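PDB 3UP9: lipoprotein from Actinomyces odontolyticus, which probably binds L-methionine at the cell surface as the substrate-binding lipoprotein of a methionine uptake system. Local coordinates for residues A[227-230]-A[231-235]; A[24-27]-A[28-32]. One frame throughout, in Å; residues are numbered along the deposited sequence.

Contact 1: residues A[227-230]-A[231-235]; sequences EVKQ and YIEKT
Lys229 and Glu233, one turn apart on helix 226-235, lie obliquely across one another, the lysine's methylenes against the carboxylate of Glu233. Lys229 is the chain to follow. Its CB leaves the helix pointing away from the next turn, but with CG anti to the backbone N (chi1 179°) the chain runs on beside its own carbonyl, toward Glu233. CG then meets the carboxylate carbon CD of Glu233 at 3.9 Å. The chain stays extended, and CE comes to 3.5 Å from Glu233 OE2. The tip goes past: NZ stands 4.6 Å from that OE2, too far for a salt bridge, and is hydrogen-bonded instead to the backbone O of Phe245, the C-terminal residue. Cut back to alanine, this position would probably leave the Phe245 carbonyl without its lysine partner and the Glu233 carboxylate without the methylenes it lies against.

Underneath runs ordinary alpha-helical i to i+4 bonding, for instance from Glu233 N to Lys229 O at 2.8 Å. This is the last long helix of the chain in a periplasmic-binding-protein-type fold, packed against helix 15-28 on one side and strand 242-243 on another. Val228 and Ile232 belong to the buried side: Val228 CG1 touches Ile232 CD1 at 4.1 Å, Val228 reaches Ile21 and Ile25 of helix 15-28, and Ile232 rests on Pro243 and Val241.

Further along, Thr235 turns its hydroxyl back into the helix. OG1 donates to Tyr231 O at 2.7 Å, while the backbone N of Thr235 reaches the same oxygen from the opposite face of the carbonyl plane, giving it two donors. That OG1 also sits 3.2 Å above the plane of the Tyr231 ring, over its centre.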
loop_
_atom_site.group_PDB
_atom_site.type_symbol
_atom_site.label_atom_id
_atom_site.label_comp_id
_atom_site.label_asym_id
_atom_site.label_seq_id
_atom_site.Cartn_x
_atom_site.Cartn_y
_atom_site.Cartn_z
ATOM N N GLU A 227 6.977 7.204 19.362
ATOM C CA GLU A 227 6.336 5.948 19.831
ATOM C C GLU A 227 5.850 5.058 18.682
ATOM O O GLU A 227 6.158 3.847 18.615
ATOM C CB GLU A 227 5.184 6.243 20.819
ATOM C CG GLU A 227 5.647 6.828 22.161
ATOM C CD GLU A 227 5.839 8.359 22.154
ATOM O OE1 GLU A 227 5.746 9.047 21.118
ATOM O OE2 GLU A 227 6.120 8.916 23.234
ATOM N N VAL A 228 5.144 5.655 17.734
ATOM C CA VAL A 228 4.757 4.899 16.542
ATOM C C VAL A 228 5.952 4.427 15.693
ATOM O O VAL A 228 5.915 3.322 15.181
ATOM C CB VAL A 228 3.715 5.657 15.689
ATOM C CG1 VAL A 228 3.646 5.078 14.283
ATOM C CG2 VAL A 228 2.382 5.636 16.420
ATOM N N LYS A 229 7.008 5.243 15.558
ATOM C CA LYS A 229 8.198 4.813 14.800
ATOM C C LYS A 229 8.838 3.564 15.455
ATOM O O LYS A 229 9.177 2.591 14.754
ATOM C CB LYS A 229 9.212 5.951 14.714
ATOM C CG LYS A 229 10.471 5.620 13.980
ATOM C CD LYS A 229 11.246 6.878 13.583
ATOM C CE LYS A 229 12.496 6.457 12.834
ATOM N NZ LYS A 229 13.226 7.598 12.263
ATOM N N GLN A 230 8.955 3.604 16.780
ATOM C CA GLN A 230 9.540 2.524 17.558
ATOM C C GLN A 230 8.660 1.293 17.471
ATOM O O GLN A 230 9.159 0.213 17.252
ATOM C CB GLN A 230 9.796 2.952 19.028
ATOM C CG GLN A 230 10.946 3.932 19.073
ATOM C CD GLN A 230 11.358 4.383 20.462
ATOM O OE1 GLN A 230 10.568 4.450 21.408
ATOM N NE2 GLN A 230 12.615 4.738 20.566
ATOM N N TYR A 231 7.358 1.445 17.608
ATOM C CA TYR A 231 6.470 0.315 17.337
ATOM C C TYR A 231 6.728 -0.301 15.935
ATOM O O TYR A 231 6.846 -1.516 15.815
ATOM C CB TYR A 231 4.985 0.693 17.494
ATOM C CG TYR A 231 4.059 -0.437 17.089
ATOM C CD1 TYR A 231 3.743 -1.471 17.997
ATOM C CD2 TYR A 231 3.504 -0.500 15.788
ATOM C CE1 TYR A 231 2.922 -2.529 17.630
ATOM C CE2 TYR A 231 2.682 -1.565 15.408
ATOM C CZ TYR A 231 2.387 -2.555 16.354
ATOM O OH TYR A 231 1.643 -3.595 16.018
ATOM N N ILE A 232 6.824 0.512 14.891
ATOM C CA ILE A 232 7.039 -0.027 13.530
ATOM C C ILE A 232 8.376 -0.742 13.455
ATOM O O ILE A 232 8.461 -1.832 12.915
ATOM C CB ILE A 232 6.939 1.027 12.396
ATOM C CG1 ILE A 232 5.531 1.619 12.348
ATOM C CG2 ILE A 232 7.321 0.447 11.074
ATOM C CD1 ILE A 232 5.404 2.810 11.412
ATOM N N GLU A 233 9.412 -0.154 14.031
ATOM C CA GLU A 233 10.756 -0.748 13.941
ATOM C C GLU A 233 10.848 -2.041 14.755
ATOM O O GLU A 233 11.562 -2.934 14.382
ATOM C CB GLU A 233 11.799 0.257 14.411
ATOM C CG GLU A 233 11.865 1.456 13.493
ATOM C CD GLU A 233 12.874 2.509 13.918
ATOM O OE1 GLU A 233 13.048 2.797 15.123
ATOM O OE2 GLU A 233 13.473 3.093 13.005
ATOM N N LYS A 234 10.115 -2.128 15.860
ATOM C CA LYS A 234 10.097 -3.335 16.676
ATOM C C LYS A 234 9.299 -4.399 15.976
ATOM O O LYS A 234 9.718 -5.521 15.924
ATOM C CB LYS A 234 9.532 -3.084 18.087
ATOM C CG LYS A 234 10.453 -2.301 19.037
ATOM C CD LYS A 234 9.993 -2.341 20.501
ATOM C CE LYS A 234 9.035 -1.212 20.921
ATOM N NZ LYS A 234 9.416 -0.754 22.301
ATOM N N THR A 235 8.164 -4.050 15.405
ATOM C CA THR A 235 7.228 -5.043 14.867
ATOM C C THR A 235 7.688 -5.651 13.514
ATOM O O THR A 235 7.566 -6.855 13.281
ATOM C CB THR A 235 5.806 -4.415 14.817
ATOM O OG1 THR A 235 5.529 -3.829 16.105
ATOM C CG2 THR A 235 4.725 -5.435 14.454
#

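Contact 2: residues A[24-27]-A[28-32]; sequences YIND and NLAAD
Asn28 folds back over Tyr24, one turn earlier, and grips its carbonyl twice. The backbone N of Asn28 bonds to Tyr24 O at 2.8 Å. With CG of Asn28 beside its own backbone N (chi1 -69°), the side-chain ND2 reaches the same oxygen at 3.1 Å, in the carbonyl plane and on a lone pair. Tyr24 O also lies almost in the amide plane, so this bond fixes the turn of the amide. The Asn28 side chain crosses the tyrosine at about a right angle, ring and amide planes only 23° apart. Its CB sits over one face of the ring in a CH-pi contact, 4.2 Å from the centroid.

Leu29, the first residue to leave helical backbone angles, still bonds through N to Ile25 O at 2.9 Å. Its CD1 meets Tyr24 CE2 obliquely at 4.0 Å. Ala30 N takes the same Ile25 O, also at 2.9 Å but from the opposite face of the carbonyl plane; its methyl group points back at Asn26, whose OD1 is held by Leu37 N of strand 35-41. At Ala31 a water links the backbone N to Asn26 O. A carbonyl shared by i+4 and i+5 donors, with water taking the next link, is how helix 15-28 ends, before short helix 30-33 leads into strand 35-41: the crossover of a beta-alpha-beta unit in the parallel part of the sheet.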
loop_
_atom_site.group_PDB
_atom_site.type_symbol
_atom_site.label_atom_id
_atom_site.label_comp_id
_atom_site.label_asym_id
_atom_site.label_seq_id
_atom_site.Cartn_x
_atom_site.Cartn_y
_atom_site.Cartn_z
ATOM N N TYR A 24 -2.019 -0.167 18.144
ATOM C CA TYR A 24 -1.009 0.316 19.068
ATOM C C TYR A 24 -1.386 1.721 19.575
ATOM O O TYR A 24 -1.430 1.975 20.777
ATOM C CB TYR A 24 0.403 0.291 18.456
ATOM C CG TYR A 24 1.369 1.028 19.323
ATOM C CD1 TYR A 24 1.873 0.458 20.467
ATOM C CD2 TYR A 24 1.678 2.329 19.062
ATOM C CE1 TYR A 24 2.764 1.150 21.280
ATOM C CE2 TYR A 24 2.512 3.046 19.878
ATOM C CZ TYR A 24 3.071 2.456 20.969
ATOM O OH TYR A 24 3.892 3.212 21.776
ATOM N N ILE A 25 -1.718 2.608 18.650
ATOM C CA ILE A 25 -2.097 3.978 19.012
ATOM C C ILE A 25 -3.343 3.962 19.912
ATOM O O ILE A 25 -3.397 4.568 20.958
ATOM C CB ILE A 25 -2.368 4.869 17.775
ATOM C CG1 ILE A 25 -1.070 5.139 17.026
ATOM C CG2 ILE A 25 -3.069 6.160 18.177
ATOM C CD1 ILE A 25 -1.216 5.774 15.644
ATOM N N ASN A 26 -4.362 3.252 19.499
ATOM C CA ASN A 26 -5.540 3.189 20.324
ATOM C C ASN A 26 -5.286 2.716 21.756
ATOM O O ASN A 26 -5.836 3.229 22.715
ATOM C CB ASN A 26 -6.597 2.302 19.649
ATOM C CG ASN A 26 -7.985 2.641 20.112
ATOM O OD1 ASN A 26 -8.311 3.826 20.261
ATOM N ND2 ASN A 26 -8.801 1.620 20.355
ATOM N N ASP A 27 -4.476 1.698 21.899
ATOM C CA ASP A 27 -4.353 1.045 23.181
ATOM C C ASP A 27 -3.323 1.765 24.022
ATOM O O ASP A 27 -3.322 1.603 25.231
ATOM C CB ASP A 27 -3.888 -0.407 23.014
ATOM C CG ASP A 27 -4.930 -1.324 22.322
ATOM O OD1 ASP A 27 -6.127 -0.986 22.171
ATOM O OD2 ASP A 27 -4.511 -2.445 21.975
ATOM N N ASN A 28 -2.403 2.499 23.382
ATOM C CA ASN A 28 -1.291 3.094 24.132
ATOM C C ASN A 28 -1.286 4.618 24.242
ATOM O O ASN A 28 -0.873 5.156 25.289
ATOM C CB ASN A 28 0.037 2.557 23.598
ATOM C CG ASN A 28 0.216 1.114 23.924
ATOM O OD1 ASN A 28 0.621 0.780 25.005
ATOM N ND2 ASN A 28 -0.142 0.262 23.029
ATOM N N LEU A 29 -1.786 5.290 23.199
ATOM C CA LEU A 29 -1.640 6.766 23.026
ATOM C C LEU A 29 -2.960 7.584 22.930
ATOM O O LEU A 29 -2.990 8.754 23.251
ATOM C CB LEU A 29 -0.756 7.060 21.799
ATOM C CG LEU A 29 0.641 6.393 21.692
ATOM C CD1 LEU A 29 1.344 6.796 20.373
ATOM C CD2 LEU A 29 1.470 6.678 22.972
ATOM N N ALA A 30 -4.057 6.988 22.488
ATOM C CA ALA A 30 -5.241 7.778 22.155
ATOM C C ALA A 30 -5.847 8.438 23.364
ATOM O O ALA A 30 -6.191 9.611 23.280
ATOM C CB ALA A 30 -6.286 6.969 21.392
ATOM N N ALA A 31 -5.965 7.705 24.474
ATOM C CA ALA A 31 -6.536 8.230 25.742
ATOM C C ALA A 31 -5.848 9.518 26.249
ATOM O O ALA A 31 -6.526 10.436 26.683
ATOM C CB ALA A 31 -6.562 7.137 26.853
ATOM N N ASP A 32 -4.520 9.571 26.231
ATOM C CA ASP A 32 -3.801 10.803 26.616
ATOM C C ASP A 32 -4.109 11.942 25.634
ATOM O O ASP A 32 -4.098 13.103 26.061
ATOM C CB ASP A 32 -2.279 10.657 26.582
ATOM C CG ASP A 32 -1.770 9.454 27.315
ATOM O OD1 ASP A 32 -2.307 9.134 28.407
ATOM O OD2 ASP A 32 -0.798 8.846 26.774
HETATM O O HOH W 1 -5.128 5.006 24.970
#

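In the fold
Contacts 1 and 2 lie on neighbouring helices, the centres of the two contacts about 14 Å apart, and each has a buried and a solvent-facing side. They meet directly: the rings of Tyr24 and Tyr231 stack, with CD1 of Tyr24 3.6 Å from CD1 of Tyr231, and Val228 CG2 packs on Ile25 CG1 at 3.5 Å. Glu227 CB lies against both Tyr24 OH and Leu29 CD1. Contact 1 is regular i to i+4 bonding along helix 226-235, with a lysine stem against a carboxylate on its outer side; contact 2 is a helix end, where shared carbonyls, an amide and a water replace that regularity. Neither contains a residue of the selenomethionine pocket; the side chain of Ile232 is about 12 Å from the bound selenomethionine.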